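Local coordinates for protein tylactone synthase starter module and modules 1 & 2 (Streptomyces fradiae, PDB 2Z5L) that probably reduces, as the first ketoreductase of the tylosin polyketide synthase, the beta-keto group of the growing polyketide and so sets its hydroxyl stereochemistry, at residues Glu104-Val109 against Ala139-Ala144. Residues are numbered along the deposited sequence; the frame is centred on the assembly and turned at random.
Sequences EENTTV and AARVWA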
ATOM      1  N   GLU A 104      20.070 -28.778  -3.616  1.00 55.66           N
ATOM      2  CA  GLU A 104      20.785 -27.731  -2.904  1.00 55.93           C
ATOM      3  C   GLU A 104      20.931 -26.471  -3.739  1.00 55.43           C
ATOM      4  O   GLU A 104      21.038 -25.369  -3.201  1.00 56.40           O
ATOM      5  CB  GLU A 104      22.160 -28.242  -2.480  1.00 56.08           C
ATOM      6  CG  GLU A 104      22.077 -29.290  -1.397  1.00 57.02           C
ATOM      7  CD  GLU A 104      21.451 -28.741  -0.134  1.00 58.12           C
ATOM      8  OE1 GLU A 104      21.088 -29.548   0.753  1.00 58.63           O
ATOM      9  OE2 GLU A 104      21.326 -27.498  -0.024  1.00 59.28           O
ATOM     10  N   GLU A 105      20.942 -26.639  -5.057  1.00 55.18           N
ATOM     11  CA  GLU A 105      21.064 -25.508  -5.967  1.00 54.88           C
ATOM     12  C   GLU A 105      19.928 -24.517  -5.726  1.00 52.95           C
ATOM     13  O   GLU A 105      18.862 -24.886  -5.227  1.00 52.90           O
ATOM     14  CB  GLU A 105      21.041 -25.994  -7.423  1.00 56.99           C
ATOM     15  CG  GLU A 105      22.397 -26.446  -7.960  1.00 60.47           C
ATOM     16  CD  GLU A 105      22.316 -27.013  -9.383  1.00 62.32           C
ATOM     17  OE1 GLU A 105      21.703 -26.361 -10.261  1.00 63.44           O
ATOM     18  OE2 GLU A 105      22.876 -28.106  -9.623  1.00 62.17           O
ATOM     19  N   ASN A 106      20.172 -23.255  -6.070  1.00 51.20           N
ATOM     20  CA  ASN A 106      19.180 -22.195  -5.898  1.00 47.69           C
ATOM     21  C   ASN A 106      18.245 -22.137  -7.091  1.00 45.85           C
ATOM     22  O   ASN A 106      18.679 -22.227  -8.238  1.00 45.76           O
ATOM     23  CB  ASN A 106      19.856 -20.824  -5.752  1.00 47.87           C
ATOM     24  CG  ASN A 106      18.855 -19.665  -5.810  1.00 47.44           C
ATOM     25  OD1 ASN A 106      18.008 -19.515  -4.925  1.00 46.78           O
ATOM     26  ND2 ASN A 106      18.944 -18.852  -6.859  1.00 46.87           N
ATOM     27  N   THR A 107      16.959 -21.977  -6.814  1.00 43.32           N
ATOM     28  CA  THR A 107      15.963 -21.874  -7.868  1.00 41.41           C
ATOM     29  C   THR A 107      15.417 -20.455  -7.829  1.00 40.54           C
ATOM     30  O   THR A 107      14.768 -20.059  -6.859  1.00 40.76           O
ATOM     31  CB  THR A 107      14.777 -22.830  -7.649  1.00 40.97           C
ATOM     32  OG1 THR A 107      15.257 -24.146  -7.345  1.00 39.10           O
ATOM     33  CG2 THR A 107      13.913 -22.874  -8.900  1.00 39.43           C
ATOM     34  N   THR A 108      15.700 -19.682  -8.867  1.00 38.62           N
ATOM     35  CA  THR A 108      15.201 -18.325  -8.916  1.00 36.95           C
ATOM     36  C   THR A 108      13.835 -18.325  -9.592  1.00 35.89           C
ATOM     37  O   THR A 108      13.743 -18.515 -10.804  1.00 34.03           O
ATOM     38  CB  THR A 108      16.139 -17.404  -9.708  1.00 38.00           C
ATOM     39  OG1 THR A 108      17.397 -17.310  -9.035  1.00 38.60           O
ATOM     40  CG2 THR A 108      15.517 -16.021  -9.840  1.00 37.81           C
ATOM     41  N   VAL A 109      12.782 -18.120  -8.802  1.00 34.62           N
ATOM     42  CA  VAL A 109      11.418 -18.099  -9.321  1.00 33.53           C
ATOM     43  C   VAL A 109      11.025 -16.718  -9.842  1.00 34.14           C
ATOM     44  O   VAL A 109      10.986 -15.744  -9.084  1.00 33.69           O
ATOM     45  CB  VAL A 109      10.388 -18.510  -8.238  1.00 34.78           C
ATOM     46  CG1 VAL A 109       9.016 -18.705  -8.880  1.00 35.97           C
ATOM     47  CG2 VAL A 109      10.834 -19.773  -7.533  1.00 32.24           C
ATOM     48  N   ALA A 139      17.511 -22.604  -0.708  1.00 53.11           N
ATOM     49  CA  ALA A 139      17.988 -21.748  -1.782  1.00 51.47           C
ATOM     50  C   ALA A 139      16.893 -21.473  -2.812  1.00 49.70           C
ATOM     51  O   ALA A 139      16.566 -22.331  -3.634  1.00 49.13           O
ATOM     52  CB  ALA A 139      19.198 -22.384  -2.463  1.00 52.87           C
ATOM     53  N   ALA A 140      16.329 -20.270  -2.761  1.00 49.20           N
ATOM     54  CA  ALA A 140      15.277 -19.856  -3.693  1.00 47.10           C
ATOM     55  C   ALA A 140      15.032 -18.349  -3.604  1.00 45.46           C
ATOM     56  O   ALA A 140      15.073 -17.773  -2.522  1.00 45.42           O
ATOM     57  CB  ALA A 140      13.988 -20.615  -3.394  1.00 46.97           C
ATOM     58  N   ARG A 141      14.798 -17.717  -4.747  1.00 45.40           N
ATOM     59  CA  ARG A 141      14.529 -16.281  -4.791  1.00 45.05           C
ATOM     60  C   ARG A 141      13.266 -16.028  -5.602  1.00 43.01           C
ATOM     61  O   ARG A 141      13.168 -16.437  -6.760  1.00 42.37           O
ATOM     62  CB  ARG A 141      15.701 -15.512  -5.426  1.00 46.70           C
ATOM     63  CG  ARG A 141      16.957 -15.422  -4.558  1.00 47.53           C
ATOM     64  CD  ARG A 141      16.692 -14.641  -3.284  1.00 47.90           C
ATOM     65  NE  ARG A 141      17.805 -14.722  -2.348  1.00 49.82           N
ATOM     66  CZ  ARG A 141      17.836 -14.106  -1.170  1.00 52.14           C
ATOM     67  NH1 ARG A 141      16.813 -13.360  -0.786  1.00 52.60           N
ATOM     68  NH2 ARG A 141      18.888 -14.237  -0.368  1.00 53.06           N
ATOM     69  N   VAL A 142      12.303 -15.347  -4.994  1.00 39.38           N
ATOM     70  CA  VAL A 142      11.055 -15.060  -5.682  1.00 36.08           C
ATOM     71  C   VAL A 142      11.027 -13.631  -6.178  1.00 34.66           C
ATOM     72  O   VAL A 142      11.136 -12.692  -5.400  1.00 35.08           O
ATOM     73  CB  VAL A 142       9.835 -15.291  -4.766  1.00 34.09           C
ATOM     74  CG1 VAL A 142       8.543 -15.085  -5.568  1.00 34.81           C
ATOM     75  CG2 VAL A 142       9.879 -16.703  -4.190  1.00 33.83           C
ATOM     76  N   TRP A 143      10.890 -13.472  -7.484  1.00 34.23           N
ATOM     77  CA  TRP A 143      10.834 -12.147  -8.058  1.00 33.97           C
ATOM     78  C   TRP A 143       9.472 -11.961  -8.706  1.00 32.79           C
ATOM     79  O   TRP A 143       9.028 -12.804  -9.477  1.00 29.51           O
ATOM     80  CB  TRP A 143      11.947 -11.965  -9.087  1.00 37.04           C
ATOM     81  CG  TRP A 143      13.276 -11.696  -8.464  1.00 38.57           C
ATOM     82  CD1 TRP A 143      14.141 -12.608  -7.941  1.00 39.78           C
ATOM     83  CD2 TRP A 143      13.872 -10.412  -8.263  1.00 40.26           C
ATOM     84  NE1 TRP A 143      15.247 -11.972  -7.426  1.00 39.49           N
ATOM     85  CE2 TRP A 143      15.105 -10.621  -7.612  1.00 41.27           C
ATOM     86  CE3 TRP A 143      13.481  -9.104  -8.573  1.00 40.64           C
ATOM     87  CZ2 TRP A 143      15.957  -9.563  -7.261  1.00 42.12           C
ATOM     88  CZ3 TRP A 143      14.322  -8.056  -8.227  1.00 41.99           C
ATOM     89  CH2 TRP A 143      15.549  -8.293  -7.577  1.00 42.43           C
ATOM     90  N   ALA A 144       8.798 -10.867  -8.374  1.00 32.18           N
ATOM     91  CA  ALA A 144       7.492 -10.613  -8.939  1.00 32.29           C
ATOM     92  C   ALA A 144       7.576  -9.503  -9.972  1.00 33.25           C
ATOM     93  O   ALA A 144       7.960  -8.371  -9.660  1.00 32.78           O
ATOM     94  CB  ALA A 144       6.502 -10.241  -7.845  1.00 30.18           C
TER
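V109, with the largest surface buried here, is gripped through its backbone by the strand 140-144 on both of its polar atoms. Its N donates to R141 O at 2.7 Å, a short bond but a bent one (133° at the hydrogen). Its O accepts W143 N at 2.8 Å, almost straight, with the N-H coming in head-on to the carbonyl. Two residues earlier, T107 repeats the pattern less tightly: T107 N reaches A139 O from above the carbonyl plane, and T107 O takes R141 N at 3.2 Å. At the entrance to the pair, A139 turns its methyl into the loop 104-106, where CB lies 3.4 Å from N106 CA and also meets the carbonyl oxygens of E104 and E105. N106 turns back over the A139-A140 peptide, its CG anti to the backbone N (chi1 170°), which sets OD1 over the peptide face, close to A140 N but at an angle too poor for a hydrogen bond; ND2 gives a weak bond to T108 OG1. R141 lies on the same sheet face as T108, but its chain extends away from 104-109 and NH1 hydrogen-bonds to P177 O and W180 O. Farther along that face T108 CG2 stands 4.1 Å from W143 CD1, obliquely to the indole. T107, A140, V109 and V142 occupy the reverse face, where M99 of helix 88-99 packs on T107 and V109. Adjacent strands running the same way, 15° apart and joined through helix 119-135, form a beta-alpha-beta crossover of a Rossmann-like fold, consistent with the structural subdomain that accompanies the catalytic one in polyketide synthase ketoreductases.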